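Local atomic coordinates of flavin-containing monooxygenase (Allium sativum, PDB entry 6WPU), a protein that probably catalyses the FAD-dependent S-oxygenation of S-allyl-L-cysteine. Residues 296-301 / 312-317; 240-245 / 263-268. All coordinates share one frame; numbering follows the deposited sequence.

Interaction 1. Residues 296-301 / 312-317; sequences YVYNFP and DDNRVG
The carboxamide of N314 reaches across to the backbone of 296-298 and bonds to it at two points. N314 ND2 donates to Y296 O over 3.1 Å, nearly straight at 168°; the bond lies in the amide plane of N314 and meets a lone pair of the carbonyl. N314 OD1 takes the backbone N of Y298 at a longer 3.3 Å, the donor tilted 30° from the plane of the side-chain C=O. Between the two bonds N314 OD1 also lies against V297 CA, 3.2 Å away. Beyond the amide, V316 CG2 sits over one face of the Y298 ring, 3.7 Å from its centroid, a CH-pi contact displaced toward the CG end. The two methyls of V316 divide the work: V316 CG1, anti to the backbone N (chi1 179°), meets F300 CE1 at 3.9 Å. What positions N314 is the type I' turn D312-R315, closed by R315 N to D312 O at 2.9 Å. Farther out, Y298 OH bonds to I337 O, and Y296, hydrogen-bonded through OH to S84, has its side chain about 5 Å from the bound FAD. This is a tight beta hairpin, 310-312 with 315-317, whose turn asparagine fastens it to a chain segment bordering the flavin cofactor site.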
loop_
_atom_site.group_PDB
_atom_site.type_symbol
_atom_site.label_atom_id
_atom_site.label_comp_id
_atom_site.label_asym_id
_atom_site.label_seq_id
_atom_site.Cartn_x
_atom_site.Cartn_y
_atom_site.Cartn_z
ATOM N N TYR A 296 3.105 -0.034 8.557
ATOM C CA TYR A 296 3.866 -1.192 8.122
ATOM C C TYR A 296 5.279 -0.784 7.737
ATOM O O TYR A 296 5.619 0.401 7.668
ATOM C CB TYR A 296 3.163 -1.887 6.952
ATOM C CG TYR A 296 1.804 -2.382 7.362
ATOM C CD1 TYR A 296 1.640 -3.673 7.861
ATOM C CD2 TYR A 296 0.685 -1.552 7.278
ATOM C CE1 TYR A 296 0.400 -4.132 8.267
ATOM C CE2 TYR A 296 -0.563 -1.998 7.688
ATOM C CZ TYR A 296 -0.698 -3.286 8.183
ATOM O OH TYR A 296 -1.937 -3.728 8.605
ATOM N N VAL A 297 6.114 -1.798 7.500
ATOM C CA VAL A 297 7.473 -1.596 7.021
ATOM C C VAL A 297 7.644 -2.397 5.733
ATOM O O VAL A 297 6.890 -3.332 5.438
ATOM C CB VAL A 297 8.541 -1.996 8.059
ATOM C CG1 VAL A 297 8.362 -1.204 9.357
ATOM C CG2 VAL A 297 8.477 -3.476 8.332
ATOM N N TYR A 298 8.628 -1.982 4.942
ATOM C CA TYR A 298 9.045 -2.748 3.777
ATOM C C TYR A 298 9.718 -4.025 4.240
ATOM O O TYR A 298 10.384 -4.051 5.274
ATOM C CB TYR A 298 10.012 -1.925 2.924
ATOM C CG TYR A 298 9.373 -0.666 2.386
ATOM C CD1 TYR A 298 9.549 0.554 3.030
ATOM C CD2 TYR A 298 8.562 -0.705 1.245
ATOM C CE1 TYR A 298 8.960 1.716 2.547
ATOM C CE2 TYR A 298 7.966 0.445 0.754
ATOM C CZ TYR A 298 8.163 1.659 1.421
ATOM O OH TYR A 298 7.583 2.831 0.965
ATOM N N ASN A 299 9.550 -5.094 3.469
ATOM C CA ASN A 299 10.084 -6.389 3.887
ATOM C C ASN A 299 10.281 -7.248 2.642
ATOM O O ASN A 299 9.289 -7.641 2.022
ATOM C CB ASN A 299 9.122 -7.043 4.880
ATOM C CG ASN A 299 9.671 -8.309 5.484
ATOM O OD1 ASN A 299 10.836 -8.379 5.842
ATOM N ND2 ASN A 299 8.832 -9.330 5.584
ATOM N N PHE A 300 11.541 -7.538 2.283
ATOM C CA PHE A 300 11.883 -8.423 1.157
ATOM C C PHE A 300 12.840 -9.516 1.609
ATOM O O PHE A 300 14.011 -9.522 1.215
ATOM C CB PHE A 300 12.563 -7.692 0.001
ATOM C CG PHE A 300 12.119 -6.308 -0.201
ATOM C CD1 PHE A 300 12.882 -5.256 0.268
ATOM C CD2 PHE A 300 10.979 -6.043 -0.929
ATOM C CE1 PHE A 300 12.486 -3.956 0.061
ATOM C CE2 PHE A 300 10.571 -4.740 -1.144
ATOM C CZ PHE A 300 11.331 -3.691 -0.636
ATOM N N PRO A 301 12.374 -10.473 2.405
ATOM C CA PRO A 301 13.308 -11.495 2.916
ATOM C C PRO A 301 13.987 -12.313 1.808
ATOM O O PRO A 301 15.125 -12.772 1.974
ATOM C CB PRO A 301 12.415 -12.356 3.819
ATOM C CG PRO A 301 11.002 -12.098 3.336
ATOM C CD PRO A 301 10.985 -10.688 2.847
ATOM N N ASP A 312 16.132 0.667 5.677
ATOM C CA ASP A 312 16.586 1.322 6.903
ATOM C C ASP A 312 15.547 2.356 7.306
ATOM O O ASP A 312 15.466 3.421 6.684
ATOM C CB ASP A 312 17.955 1.974 6.703
ATOM C CG ASP A 312 18.420 2.768 7.929
ATOM O OD1 ASP A 312 18.023 2.417 9.070
ATOM O OD2 ASP A 312 19.184 3.748 7.742
ATOM N N ASP A 313 14.762 2.046 8.344
ATOM C CA ASP A 313 13.714 2.940 8.847
ATOM C C ASP A 313 12.813 3.404 7.705
ATOM O O ASP A 313 12.598 4.598 7.490
ATOM C CB ASP A 313 14.316 4.132 9.595
ATOM C CG ASP A 313 13.272 4.893 10.429
ATOM O OD1 ASP A 313 12.151 4.365 10.624
ATOM O OD2 ASP A 313 13.573 6.025 10.876
ATOM N N ASN A 314 12.347 2.429 6.929
ATOM C CA ASN A 314 11.471 2.604 5.770
ATOM C C ASN A 314 12.083 3.466 4.669
ATOM O O ASN A 314 11.354 4.068 3.872
ATOM C CB ASN A 314 10.092 3.130 6.187
ATOM C CG ASN A 314 9.143 1.999 6.486
ATOM O OD1 ASN A 314 9.524 0.826 6.371
ATOM N ND2 ASN A 314 7.925 2.319 6.894
ATOM N N ARG A 315 13.414 3.527 4.595
ATOM C CA ARG A 315 14.102 3.996 3.393
ATOM C C ARG A 315 14.648 2.769 2.662
ATOM O O ARG A 315 15.520 2.059 3.183
ATOM C CB ARG A 315 15.218 4.980 3.722
ATOM C CG ARG A 315 16.138 5.240 2.541
ATOM C CD ARG A 315 17.183 6.280 2.897
ATOM N NE ARG A 315 16.589 7.609 3.041
ATOM C CZ ARG A 315 17.282 8.698 3.356
ATOM N NH1 ARG A 315 18.582 8.611 3.582
ATOM N NH2 ARG A 315 16.680 9.869 3.427
ATOM N N VAL A 316 14.104 2.498 1.484
ATOM C CA VAL A 316 14.549 1.382 0.656
ATOM C C VAL A 316 15.545 1.901 -0.370
ATOM O O VAL A 316 15.286 2.900 -1.050
ATOM C CB VAL A 316 13.368 0.705 -0.056
ATOM C CG1 VAL A 316 13.879 -0.437 -0.930
ATOM C CG2 VAL A 316 12.340 0.218 0.931
ATOM N N GLY A 317 16.675 1.225 -0.501
ATOM C CA GLY A 317 17.503 1.445 -1.661
ATOM C C GLY A 317 18.985 1.553 -1.387
ATOM O O GLY A 317 19.542 0.813 -0.569
#

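Interaction 2. Residues 240-245 / 263-268; sequences EVHIAN and WLHSMI
One face of the H242 ring has W263 CE3 over it, 3.9 Å from H242 CE1, while both ring nitrogens of H242 are engaged at the edge. The H242 ring and the six-membered ring of W263 lie nearly parallel, 18° apart, but are slid so far that they barely overlap. At one edge H242 ND1 and H265 NE2 share a hydrogen bond of 2.8 Å, near the planes of both rings; either nitrogen may be the donor. At the other, H242 NE2 donates to E240 OE2 over 2.7 Å, and that oxygen receives it on its anti lone pair. With CG beside its backbone N (chi1 -69°) and the chain extended beyond it, E240 also brings its CG to W263 CZ3, 3.6 Å away. The polar chain extends from H265 ND1 to D281, and the H265 ring stacks on F279. These bonds probably fix the rotation of both imidazoles.

Beneath the rings runs parallel strand pairing, H242 beside W263, I243 beside L264 and A244 beside H265. I243 bonds to the neighbouring strand at two points, its N to W263 O and I243 O to H265 N (2.7 Å). N245 N closes the series on H265 O, approaching from above the carbonyl plane. On the opposite face of the sheet from the histidines, I243 CD1 packs on L264 CD2 at 3.6 Å, the two side chains lying alongside and pointing the same way.

Within the mixed sheet, strand 240-244 lies between 217-221 and 262-271, both parallel to it. Helix 225-234 packs on V241 and I243, whereas strands 276-279 and 284-286, further members of this curled sheet, touch A244, I268, E240 and H242.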
loop_
_atom_site.group_PDB
_atom_site.type_symbol
_atom_site.label_atom_id
_atom_site.label_comp_id
_atom_site.label_asym_id
_atom_site.label_seq_id
_atom_site.Cartn_x
_atom_site.Cartn_y
_atom_site.Cartn_z
ATOM N N GLU A 240 -16.358 2.343 24.824
ATOM C CA GLU A 240 -15.648 3.588 24.539
ATOM C C GLU A 240 -14.497 3.338 23.577
ATOM O O GLU A 240 -13.793 2.328 23.688
ATOM C CB GLU A 240 -15.086 4.229 25.801
ATOM C CG GLU A 240 -16.138 4.779 26.741
ATOM C CD GLU A 240 -15.521 5.334 28.008
ATOM O OE1 GLU A 240 -16.210 5.340 29.054
ATOM O OE2 GLU A 240 -14.336 5.749 27.956
ATOM N N VAL A 241 -14.303 4.265 22.643
ATOM C CA VAL A 241 -13.156 4.258 21.738
ATOM C C VAL A 241 -12.389 5.558 21.951
ATOM O O VAL A 241 -12.980 6.642 21.937
ATOM C CB VAL A 241 -13.590 4.093 20.269
ATOM C CG1 VAL A 241 -12.368 4.003 19.349
ATOM C CG2 VAL A 241 -14.468 2.847 20.116
ATOM N N HIS A 242 -11.084 5.445 22.182
ATOM C CA HIS A 242 -10.209 6.594 22.381
ATOM C C HIS A 242 -9.099 6.527 21.338
ATOM O O HIS A 242 -8.366 5.532 21.277
ATOM C CB HIS A 242 -9.623 6.592 23.794
ATOM C CG HIS A 242 -10.646 6.754 24.876
ATOM N ND1 HIS A 242 -10.936 7.972 25.447
ATOM C CD2 HIS A 242 -11.448 5.849 25.490
ATOM C CE1 HIS A 242 -11.870 7.812 26.370
ATOM N NE2 HIS A 242 -12.205 6.534 26.406
ATOM N N ILE A 243 -8.991 7.562 20.505
ATOM C CA ILE A 243 -7.938 7.642 19.496
ATOM C C ILE A 243 -6.792 8.456 20.071
ATOM O O ILE A 243 -7.003 9.567 20.572
ATOM C CB ILE A 243 -8.449 8.263 18.186
ATOM C CG1 ILE A 243 -9.754 7.600 17.744
ATOM C CG2 ILE A 243 -7.402 8.121 17.089
ATOM C CD1 ILE A 243 -10.295 8.130 16.423
ATOM N N ALA A 244 -5.581 7.897 20.026
ATOM C CA ALA A 244 -4.363 8.630 20.364
ATOM C C ALA A 244 -3.733 9.024 19.040
ATOM O O ALA A 244 -3.142 8.187 18.362
ATOM C CB ALA A 244 -3.407 7.786 21.198
ATOM N N ASN A 245 -3.873 10.294 18.660
ATOM C CA ASN A 245 -3.507 10.769 17.323
ATOM C C ASN A 245 -2.457 11.851 17.533
ATOM O O ASN A 245 -2.786 12.995 17.869
ATOM C CB ASN A 245 -4.736 11.286 16.566
ATOM C CG ASN A 245 -4.390 11.951 15.228
ATOM O OD1 ASN A 245 -3.227 12.159 14.893
ATOM N ND2 ASN A 245 -5.418 12.297 14.468
ATOM N N TRP A 263 -13.704 9.313 21.553
ATOM C CA TRP A 263 -12.974 10.514 21.935
ATOM C C TRP A 263 -11.616 10.549 21.248
ATOM O O TRP A 263 -11.002 9.504 20.998
ATOM C CB TRP A 263 -12.787 10.597 23.442
ATOM C CG TRP A 263 -14.070 10.887 24.169
ATOM C CD1 TRP A 263 -14.543 12.119 24.562
ATOM C CD2 TRP A 263 -15.052 9.930 24.581
ATOM N NE1 TRP A 263 -15.756 11.974 25.189
ATOM C CE2 TRP A 263 -16.091 10.646 25.216
ATOM C CE3 TRP A 263 -15.155 8.540 24.472
ATOM C CZ2 TRP A 263 -17.217 10.015 25.744
ATOM C CZ3 TRP A 263 -16.275 7.913 24.996
ATOM C CH2 TRP A 263 -17.290 8.652 25.628
ATOM N N LEU A 264 -11.154 11.767 20.967
ATOM C CA LEU A 264 -9.875 12.028 20.318
ATOM C C LEU A 264 -8.883 12.584 21.331
ATOM O O LEU A 264 -9.207 13.503 22.091
ATOM C CB LEU A 264 -10.044 13.015 19.162
ATOM C CG LEU A 264 -11.101 12.623 18.135
ATOM C CD1 LEU A 264 -11.601 13.845 17.395
ATOM C CD2 LEU A 264 -10.508 11.648 17.179
ATOM N N HIS A 265 -7.678 12.029 21.334
ATOM C CA HIS A 265 -6.599 12.489 22.190
ATOM C C HIS A 265 -5.344 12.670 21.350
ATOM O O HIS A 265 -5.271 12.258 20.188
ATOM C CB HIS A 265 -6.316 11.504 23.324
ATOM C CG HIS A 265 -7.526 11.150 24.128
ATOM N ND1 HIS A 265 -8.000 11.948 25.146
ATOM C CD2 HIS A 265 -8.360 10.085 24.061
ATOM C CE1 HIS A 265 -9.077 11.391 25.671
ATOM N NE2 HIS A 265 -9.316 10.261 25.030
ATOM N N SER A 266 -4.339 13.267 21.975
ATOM C CA SER A 266 -3.078 13.478 21.294
ATOM C C SER A 266 -2.173 12.260 21.418
ATOM O O SER A 266 -1.700 11.723 20.410
ATOM C CB SER A 266 -2.397 14.728 21.850
ATOM O OG SER A 266 -1.362 15.137 20.979
ATOM N N MET A 267 -1.929 11.792 22.634
ATOM C CA MET A 267 -0.974 10.708 22.804
ATOM C C MET A 267 -1.142 10.088 24.178
ATOM O O MET A 267 -1.613 10.737 25.119
ATOM C CB MET A 267 0.465 11.200 22.646
ATOM C CG MET A 267 0.834 12.243 23.684
ATOM S SD MET A 267 2.469 12.966 23.443
ATOM C CE MET A 267 3.531 11.633 23.992
ATOM N N ILE A 268 -0.747 8.820 24.274
ATOM C CA ILE A 268 -0.654 8.163 25.567
ATOM C C ILE A 268 0.510 8.763 26.341
ATOM O O ILE A 268 1.640 8.829 25.846
ATOM C CB ILE A 268 -0.478 6.647 25.402
ATOM C CG1 ILE A 268 -1.680 6.035 24.674
ATOM C CG2 ILE A 268 -0.287 5.999 26.779
ATOM C CD1 ILE A 268 -1.530 4.548 24.360
#

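Interaction 1 is the more central, its centre about 13 Å from that of the chain against about 25 Å for interaction 2, yet both are only partly buried. They share no strand: their centres stand about 28 Å apart, their nearest atoms about 14 Å, and interaction 2 closes along the chain before interaction 1 opens. Residues 240-245 and 263-268 are neighbours in one sheet, joined by regular backbone bonds and a chain of side-chain hydrogen bonds among aromatic rings. Residues 296-301 and 312-317 belong to separate two-stranded sheets, so a side-chain amide takes the place of strand pairing and apolar packing does the rest. Interaction 1 borders the FAD; interaction 2 is structural packing within the mixed sheet.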